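Local coordinates for ABC transporter, solute-binding protein (Staphylococcus aureus, PDB 6LKK) that binds glucose 6-phosphate outside the cell and probably relays its presence to a two-component signalling system, at residues A[163-168]-A[180-185]; A[172-177]-A[193-198]. All blocks are in the same frame, centred on the assembly; numbering follows the deposited sequence.

Interaction 1: residues A[163-168]-A[180-185]; sequences HAMQLS and GKYYAG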
ATOM      1  N   HIS A 163      -3.090  22.984  -1.234  1.00 22.93           N
ATOM      2  CA  HIS A 163      -2.055  23.176  -2.237  1.00 23.89           C
ATOM      3  C   HIS A 163      -2.131  22.158  -3.366  1.00 21.97           C
ATOM      4  O   HIS A 163      -1.464  22.339  -4.389  1.00 23.91           O
ATOM      5  CB  HIS A 163      -0.677  23.086  -1.567  1.00 23.84           C
ATOM      6  CG  HIS A 163       0.390  23.889  -2.243  1.00 30.20           C
ATOM      7  ND1 HIS A 163       0.478  25.260  -2.124  1.00 30.06           N
ATOM      8  CD2 HIS A 163       1.426  23.512  -3.029  1.00 24.66           C
ATOM      9  CE1 HIS A 163       1.519  25.693  -2.814  1.00 28.51           C
ATOM     10  NE2 HIS A 163       2.110  24.652  -3.374  1.00 25.46           N
ATOM     11  N   ALA A 164      -2.936  21.108  -3.213  1.00 20.85           N
ATOM     12  CA  ALA A 164      -2.869  19.937  -4.072  1.00 21.07           C
ATOM     13  C   ALA A 164      -4.254  19.570  -4.588  1.00 26.31           C
ATOM     14  O   ALA A 164      -5.280  20.049  -4.098  1.00 26.48           O
ATOM     15  CB  ALA A 164      -2.257  18.747  -3.321  1.00 23.61           C
ATOM     16  N   MET A 165      -4.262  18.690  -5.586  1.00 23.15           N
ATOM     17  CA  MET A 165      -5.477  18.226  -6.244  1.00 23.83           C
ATOM     18  C   MET A 165      -5.737  16.789  -5.815  1.00 25.11           C
ATOM     19  O   MET A 165      -4.886  15.915  -6.015  1.00 24.34           O
ATOM     20  CB  MET A 165      -5.335  18.313  -7.763  1.00 26.98           C
ATOM     21  CG  MET A 165      -4.802  19.646  -8.258  1.00 31.97           C
ATOM     22  SD  MET A 165      -5.917  21.013  -7.894  1.00 38.39           S
ATOM     23  CE  MET A 165      -6.997  20.945  -9.323  1.00 41.92           C
ATOM     24  N   GLN A 166      -6.904  16.547  -5.228  1.00 22.80           N
ATOM     25  CA  GLN A 166      -7.276  15.210  -4.789  1.00 22.28           C
ATOM     26  C   GLN A 166      -7.891  14.442  -5.950  1.00 23.78           C
ATOM     27  O   GLN A 166      -8.768  14.958  -6.651  1.00 26.84           O
ATOM     28  CB  GLN A 166      -8.257  15.268  -3.620  1.00 21.93           C
ATOM     29  CG  GLN A 166      -8.590  13.902  -3.046  1.00 24.95           C
ATOM     30  CD  GLN A 166      -9.617  13.962  -1.936  1.00 28.53           C
ATOM     31  OE1 GLN A 166     -10.707  13.406  -2.057  1.00 30.03           O
ATOM     32  NE2 GLN A 166      -9.271  14.631  -0.846  1.00 24.58           N
ATOM     33  N   LEU A 167      -7.424  13.213  -6.147  1.00 23.30           N
ATOM     34  CA  LEU A 167      -7.950  12.311  -7.159  1.00 22.52           C
ATOM     35  C   LEU A 167      -8.602  11.114  -6.482  1.00 20.46           C
ATOM     36  O   LEU A 167      -8.282  10.768  -5.343  1.00 20.70           O
ATOM     37  CB  LEU A 167      -6.840  11.835  -8.104  1.00 23.61           C
ATOM     38  CG  LEU A 167      -5.934  12.924  -8.683  1.00 24.01           C
ATOM     39  CD1 LEU A 167      -4.839  12.304  -9.538  1.00 22.56           C
ATOM     40  CD2 LEU A 167      -6.745  13.919  -9.492  1.00 25.14           C
ATOM     41  N   SER A 168      -9.524  10.475  -7.201  1.00 20.68           N
ATOM     42  CA  SER A 168     -10.261   9.359  -6.619  1.00 21.50           C
ATOM     43  C   SER A 168      -9.365   8.144  -6.403  1.00 20.49           C
ATOM     44  O   SER A 168      -9.485   7.454  -5.384  1.00 24.40           O
ATOM     45  CB  SER A 168     -11.445   8.992  -7.515  1.00 28.59           C
ATOM     46  OG  SER A 168     -12.135   7.866  -7.005  1.00 40.07           O
ATOM     47  N   GLY A 180       2.864  13.725 -17.207  1.00 19.95           N
ATOM     48  CA  GLY A 180       3.127  15.146 -17.265  1.00 24.16           C
ATOM     49  C   GLY A 180       1.952  16.045 -16.966  1.00 25.44           C
ATOM     50  O   GLY A 180       2.020  17.241 -17.272  1.00 26.57           O
ATOM     51  N   LYS A 181       0.876  15.517 -16.383  1.00 21.14           N
ATOM     52  CA  LYS A 181      -0.247  16.368 -16.009  1.00 20.07           C
ATOM     53  C   LYS A 181      -0.006  17.061 -14.676  1.00 26.13           C
ATOM     54  O   LYS A 181      -0.575  18.129 -14.426  1.00 27.11           O
ATOM     55  CB  LYS A 181      -1.537  15.547 -15.954  1.00 26.05           C
ATOM     56  CG  LYS A 181      -2.776  16.380 -15.663  1.00 34.01           C
ATOM     57  CD  LYS A 181      -4.032  15.530 -15.644  1.00 44.06           C
ATOM     58  CE  LYS A 181      -5.264  16.385 -15.409  1.00 40.50           C
ATOM     59  NZ  LYS A 181      -6.503  15.570 -15.299  1.00 54.06           N
ATOM     60  N   TYR A 182       0.826  16.475 -13.815  1.00 21.89           N
ATOM     61  CA  TYR A 182       1.186  17.072 -12.542  1.00 20.83           C
ATOM     62  C   TYR A 182       2.697  17.027 -12.373  1.00 19.49           C
ATOM     63  O   TYR A 182       3.370  16.133 -12.891  1.00 22.60           O
ATOM     64  CB  TYR A 182       0.519  16.351 -11.362  1.00 19.75           C
ATOM     65  CG  TYR A 182      -0.989  16.416 -11.373  1.00 19.32           C
ATOM     66  CD1 TYR A 182      -1.658  17.575 -10.999  1.00 23.96           C
ATOM     67  CD2 TYR A 182      -1.744  15.316 -11.751  1.00 22.64           C
ATOM     68  CE1 TYR A 182      -3.039  17.635 -11.007  1.00 26.44           C
ATOM     69  CE2 TYR A 182      -3.125  15.369 -11.763  1.00 23.91           C
ATOM     70  CZ  TYR A 182      -3.766  16.529 -11.390  1.00 31.41           C
ATOM     71  OH  TYR A 182      -5.141  16.584 -11.400  1.00 38.37           O
ATOM     72  N   TYR A 183       3.220  18.004 -11.632  1.00 19.64           N
ATOM     73  CA  TYR A 183       4.648  18.036 -11.343  1.00 18.71           C
ATOM     74  C   TYR A 183       5.044  16.948 -10.355  1.00 19.63           C
ATOM     75  O   TYR A 183       6.165  16.429 -10.424  1.00 18.57           O
ATOM     76  CB  TYR A 183       5.039  19.407 -10.794  1.00 22.10           C
ATOM     77  CG  TYR A 183       5.271  20.451 -11.859  1.00 27.56           C
ATOM     78  CD1 TYR A 183       4.319  20.698 -12.839  1.00 29.44           C
ATOM     79  CD2 TYR A 183       6.442  21.195 -11.881  1.00 25.31           C
ATOM     80  CE1 TYR A 183       4.530  21.652 -13.815  1.00 36.19           C
ATOM     81  CE2 TYR A 183       6.661  22.154 -12.850  1.00 27.31           C
ATOM     82  CZ  TYR A 183       5.702  22.378 -13.814  1.00 36.37           C
ATOM     83  OH  TYR A 183       5.917  23.332 -14.782  1.00 39.16           O
ATOM     84  N   ALA A 184       4.154  16.592  -9.434  1.00 18.96           N
ATOM     85  CA  ALA A 184       4.486  15.610  -8.415  1.00 17.91           C
ATOM     86  C   ALA A 184       3.199  15.074  -7.808  1.00 17.55           C
ATOM     87  O   ALA A 184       2.120  15.642  -7.989  1.00 19.55           O
ATOM     88  CB  ALA A 184       5.394  16.209  -7.332  1.00 17.65           C
ATOM     89  N   GLY A 185       3.328  13.964  -7.085  1.00 16.58           N
ATOM     90  CA  GLY A 185       2.170  13.345  -6.470  1.00 15.62           C
ATOM     91  C   GLY A 185       2.568  12.441  -5.325  1.00 17.40           C
ATOM     92  O   GLY A 185       3.740  12.109  -5.140  1.00 17.59           O
TER

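Interaction 2: residues A[172-177]-A[193-198]; sequences KVIEDV and RTWKNK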
ATOM      1  N   LYS A 172      -4.208   6.704 -10.380  1.00 19.42           N
ATOM      2  CA  LYS A 172      -4.299   7.872 -11.247  1.00 20.28           C
ATOM      3  C   LYS A 172      -3.222   8.895 -10.908  1.00 21.63           C
ATOM      4  O   LYS A 172      -2.806   9.667 -11.780  1.00 18.12           O
ATOM      5  CB  LYS A 172      -5.685   8.509 -11.142  1.00 22.40           C
ATOM      6  CG  LYS A 172      -5.979   9.554 -12.215  1.00 25.68           C
ATOM      7  CD  LYS A 172      -6.090   8.918 -13.592  1.00 28.85           C
ATOM      8  CE  LYS A 172      -6.525   9.921 -14.647  1.00 34.96           C
ATOM      9  NZ  LYS A 172      -6.576   9.301 -16.000  1.00 43.78           N
ATOM     10  N   VAL A 173      -2.747   8.906  -9.659  1.00 18.74           N
ATOM     11  CA  VAL A 173      -1.707   9.852  -9.267  1.00 16.51           C
ATOM     12  C   VAL A 173      -0.428   9.592 -10.053  1.00 17.78           C
ATOM     13  O   VAL A 173       0.114  10.494 -10.702  1.00 18.33           O
ATOM     14  CB  VAL A 173      -1.457   9.782  -7.748  1.00 16.66           C
ATOM     15  CG1 VAL A 173      -0.314  10.708  -7.353  1.00 21.24           C
ATOM     16  CG2 VAL A 173      -2.723  10.147  -6.978  1.00 18.70           C
ATOM     17  N   ILE A 174       0.082   8.360 -10.005  1.00 18.19           N
ATOM     18  CA  ILE A 174       1.329   8.073 -10.709  1.00 18.77           C
ATOM     19  C   ILE A 174       1.131   8.202 -12.213  1.00 18.43           C
ATOM     20  O   ILE A 174       2.013   8.697 -12.924  1.00 20.00           O
ATOM     21  CB  ILE A 174       1.877   6.684 -10.331  1.00 18.67           C
ATOM     22  CG1 ILE A 174       3.213   6.425 -11.040  1.00 18.96           C
ATOM     23  CG2 ILE A 174       0.889   5.585 -10.697  1.00 20.60           C
ATOM     24  CD1 ILE A 174       4.309   7.427 -10.717  1.00 22.49           C
ATOM     25  N   GLU A 175      -0.024   7.768 -12.727  1.00 17.18           N
ATOM     26  CA  GLU A 175      -0.267   7.879 -14.161  1.00 18.17           C
ATOM     27  C   GLU A 175      -0.167   9.329 -14.616  1.00 20.49           C
ATOM     28  O   GLU A 175       0.519   9.640 -15.596  1.00 18.94           O
ATOM     29  CB  GLU A 175      -1.639   7.306 -14.524  1.00 19.21           C
ATOM     30  CG  GLU A 175      -1.945   7.421 -16.017  1.00 21.28           C
ATOM     31  CD  GLU A 175      -3.304   6.881 -16.407  1.00 29.62           C
ATOM     32  OE1 GLU A 175      -4.062   6.439 -15.519  1.00 29.33           O
ATOM     33  OE2 GLU A 175      -3.613   6.904 -17.619  1.00 30.68           O
ATOM     34  N   ASP A 176      -0.844  10.234 -13.909  1.00 17.99           N
ATOM     35  CA  ASP A 176      -0.894  11.624 -14.348  1.00 18.91           C
ATOM     36  C   ASP A 176       0.419  12.349 -14.083  1.00 20.46           C
ATOM     37  O   ASP A 176       0.787  13.249 -14.845  1.00 20.72           O
ATOM     38  CB  ASP A 176      -2.060  12.343 -13.669  1.00 22.16           C
ATOM     39  CG  ASP A 176      -3.402  11.967 -14.269  1.00 28.95           C
ATOM     40  OD1 ASP A 176      -3.419  11.263 -15.301  1.00 35.88           O
ATOM     41  OD2 ASP A 176      -4.442  12.373 -13.710  1.00 37.51           O
ATOM     42  N   VAL A 177       1.140  11.984 -13.020  1.00 18.14           N
ATOM     43  CA  VAL A 177       2.485  12.522 -12.831  1.00 15.68           C
ATOM     44  C   VAL A 177       3.405  12.022 -13.934  1.00 18.15           C
ATOM     45  O   VAL A 177       4.129  12.802 -14.565  1.00 18.44           O
ATOM     46  CB  VAL A 177       3.028  12.152 -11.437  1.00 16.48           C
ATOM     47  CG1 VAL A 177       4.497  12.536 -11.314  1.00 18.72           C
ATOM     48  CG2 VAL A 177       2.227  12.848 -10.351  1.00 18.54           C
ATOM     49  N   ARG A 193       7.643   2.543  -9.080  1.00 17.60           N
ATOM     50  CA  ARG A 193       8.621   1.723  -9.787  1.00 16.65           C
ATOM     51  C   ARG A 193       8.079   1.249 -11.127  1.00 16.48           C
ATOM     52  O   ARG A 193       8.805   1.237 -12.127  1.00 17.68           O
ATOM     53  CB  ARG A 193       9.018   0.527  -8.924  1.00 16.89           C
ATOM     54  CG  ARG A 193      10.016  -0.413  -9.588  1.00 21.74           C
ATOM     55  CD  ARG A 193      10.339  -1.593  -8.691  1.00 21.44           C
ATOM     56  NE  ARG A 193      11.267  -2.526  -9.325  1.00 20.28           N
ATOM     57  CZ  ARG A 193      10.923  -3.426 -10.240  1.00 21.51           C
ATOM     58  NH1 ARG A 193       9.666  -3.522 -10.652  1.00 23.20           N
ATOM     59  NH2 ARG A 193      11.843  -4.232 -10.750  1.00 22.80           N
ATOM     60  N   THR A 194       6.809   0.838 -11.165  1.00 16.62           N
ATOM     61  CA  THR A 194       6.217   0.336 -12.400  1.00 19.88           C
ATOM     62  C   THR A 194       6.358   1.346 -13.529  1.00 18.06           C
ATOM     63  O   THR A 194       6.748   0.998 -14.649  1.00 18.48           O
ATOM     64  CB  THR A 194       4.742  -0.000 -12.169  1.00 20.26           C
ATOM     65  OG1 THR A 194       4.640  -1.078 -11.231  1.00 21.27           O
ATOM     66  CG2 THR A 194       4.057  -0.401 -13.472  1.00 22.23           C
ATOM     67  N   TRP A 195       6.042   2.610 -13.248  1.00 15.72           N
ATOM     68  CA  TRP A 195       6.060   3.620 -14.295  1.00 17.23           C
ATOM     69  C   TRP A 195       7.474   4.088 -14.610  1.00 18.92           C
ATOM     70  O   TRP A 195       7.779   4.366 -15.777  1.00 18.72           O
ATOM     71  CB  TRP A 195       5.161   4.789 -13.893  1.00 17.46           C
ATOM     72  CG  TRP A 195       3.716   4.415 -13.968  1.00 17.41           C
ATOM     73  CD1 TRP A 195       3.001   3.708 -13.046  1.00 18.52           C
ATOM     74  CD2 TRP A 195       2.813   4.702 -15.042  1.00 16.67           C
ATOM     75  NE1 TRP A 195       1.705   3.545 -13.475  1.00 20.20           N
ATOM     76  CE2 TRP A 195       1.565   4.148 -14.697  1.00 19.73           C
ATOM     77  CE3 TRP A 195       2.938   5.380 -16.258  1.00 20.18           C
ATOM     78  CZ2 TRP A 195       0.448   4.252 -15.524  1.00 19.70           C
ATOM     79  CZ3 TRP A 195       1.827   5.481 -17.077  1.00 22.06           C
ATOM     80  CH2 TRP A 195       0.599   4.920 -16.706  1.00 21.64           C
ATOM     81  N   LYS A 196       8.355   4.159 -13.609  1.00 17.57           N
ATOM     82  CA  LYS A 196       9.744   4.505 -13.893  1.00 18.20           C
ATOM     83  C   LYS A 196      10.398   3.451 -14.775  1.00 18.30           C
ATOM     84  O   LYS A 196      11.166   3.780 -15.687  1.00 20.46           O
ATOM     85  CB  LYS A 196      10.533   4.677 -12.594  1.00 18.93           C
ATOM     86  CG  LYS A 196      11.933   5.232 -12.821  1.00 21.10           C
ATOM     87  CD  LYS A 196      12.618   5.603 -11.518  1.00 23.41           C
ATOM     88  CE  LYS A 196      14.020   6.145 -11.765  1.00 21.85           C
ATOM     89  NZ  LYS A 196      14.009   7.477 -12.430  1.00 24.45           N
ATOM     90  N   ASN A 197      10.101   2.175 -14.528  1.00 19.60           N
ATOM     91  CA  ASN A 197      10.691   1.099 -15.313  1.00 19.61           C
ATOM     92  C   ASN A 197      10.075   0.969 -16.700  1.00 21.95           C
ATOM     93  O   ASN A 197      10.647   0.274 -17.546  1.00 24.08           O
ATOM     94  CB  ASN A 197      10.569  -0.226 -14.561  1.00 20.39           C
ATOM     95  CG  ASN A 197      11.578  -0.347 -13.432  1.00 22.57           C
ATOM     96  OD1 ASN A 197      12.214   0.634 -13.046  1.00 22.45           O
ATOM     97  ND2 ASN A 197      11.731  -1.553 -12.900  1.00 26.97           N
ATOM     98  N   LYS A 198       8.935   1.611 -16.953  1.00 18.94           N
ATOM     99  CA  LYS A 198       8.418   1.755 -18.309  1.00 19.34           C
ATOM    100  C   LYS A 198       9.032   2.944 -19.039  1.00 21.66           C
ATOM    101  O   LYS A 198       8.604   3.258 -20.155  1.00 20.57           O
ATOM    102  CB  LYS A 198       6.891   1.891 -18.286  1.00 22.45           C
ATOM    103  CG  LYS A 198       6.150   0.606 -17.922  1.00 23.54           C
ATOM    104  CD  LYS A 198       4.636   0.754 -18.080  1.00 28.96           C
ATOM    105  CE  LYS A 198       4.045   1.739 -17.078  1.00 28.48           C
ATOM    106  NZ  LYS A 198       2.566   1.886 -17.218  1.00 26.25           N
TER

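Interaction 1: residues A[163-168]-A[180-185]
Tyr182 reaches from the loop ahead of strand 184-188 to the side chains of Met165 and Leu167 on strand 165-167. The two strands do not pair directly: each runs parallel to strand 129-132, which lies between them. Helix 170-178 joins strand 165-167 to strand 184-188, a beta-alpha-beta crossover within a lobe of this periplasmic-binding-protein fold. Met165 and Leu167, two residues apart on a strand, both direct their CB toward the tyrosine, while Gln166 between them turns away and bonds through NE2 to Tyr131.

The closer-packed part lies on the Leu167 side. Leucine suits the place because its fork reaches two parts of the ring end: CD2 comes 3.6 Å from Tyr182 OH, and CD1 lies 4.2 Å from Tyr182 CE2. The two side chains slide past each other in opposite directions. Val173 of helix 170-178 and Ala130 of the middle strand also touch Leu167, and Ala130 and Asp176 pack on Tyr182, leaving the ring buried. Lys181, the residue before, lays its CG 4.0 Å above the Tyr182 ring, toward the rim, on the side of the plane away from Met165 and Leu167. A long flat side chain is well suited to this span, since it crosses over the middle strand with carbon almost all the way.

On the Met165 side the contact is looser and the methionine is exposed. Its chain crosses the tyrosine at about a right angle, and no hydrogen bond joins the two segments. Bends at chi2 (-64°) and chi3 (-87°) carry SD and CE clear of Tyr182 and leave the touching to CB and CG. Across the segments, the nearest approach on the methionine side is Met165 CG to Tyr182 CE1, at 3.8 Å.

Interaction 2: residues A[172-177]-A[193-198]
Ile174 and Glu175, neighbours on helix 170-178, share the indole of Trp195 from helix 189-197, one at each of its rings. The apolar part belongs to Ile174. With CG1 anti to the backbone N (chi1 -178°), that carbon reaches Trp195 CD1 at 3.4 Å, while the other branch places CG2 3.5 Å from Trp195 NE1. A beta-branched residue thus meets the five-membered ring with two carbons.

The CH-pi part falls to Glu175, whose CA stands 4.0 Å from the centroid of the Trp195 six-membered ring and 15° off its normal. Its extended chain continues past the rim, CG lying 3.6 Å from Trp195 CH2. On the opposite face Lys198 NZ sits 3.3 Å above the indole plane, over its centre.

Charge gathers beyond the aromatic: Glu175 OE2 makes a salt bridge with Lys179, and Lys172 NZ makes long salt bridges to Glu175 OE1 and Asp176 OD1. A glutamate therefore serves twice, with carbon against the ring and carboxylate among lysines.

Tyr200 meets Trp195 edge-to-face just after helix 189-197, and Ile174 and Val177 of helix 170-178 also rest on Val103 of strand 92-105.

Both contacts depend on helix 170-178, the connection between the two segments of interaction 1 and itself half of interaction 2. Interaction 1 spans strands across their common neighbour; interaction 2 joins that crossover helix to the next helix in the chain. Each pairs a buried residue with more exposed ones around a single aromatic: Tyr182 is buried and meets Met165 and Leu167 by apolar contact, whereas Trp195 is partly exposed, with Glu175 CA in CH-pi contact on one face and Lys198 NZ over the other. The contacts touch directly, since Lys181 N probably hydrogen-bonds to Asp176 O at 2.7 Å where the helix ends. Thr170, which binds glucose 6-phosphate, lies at the start of this helix.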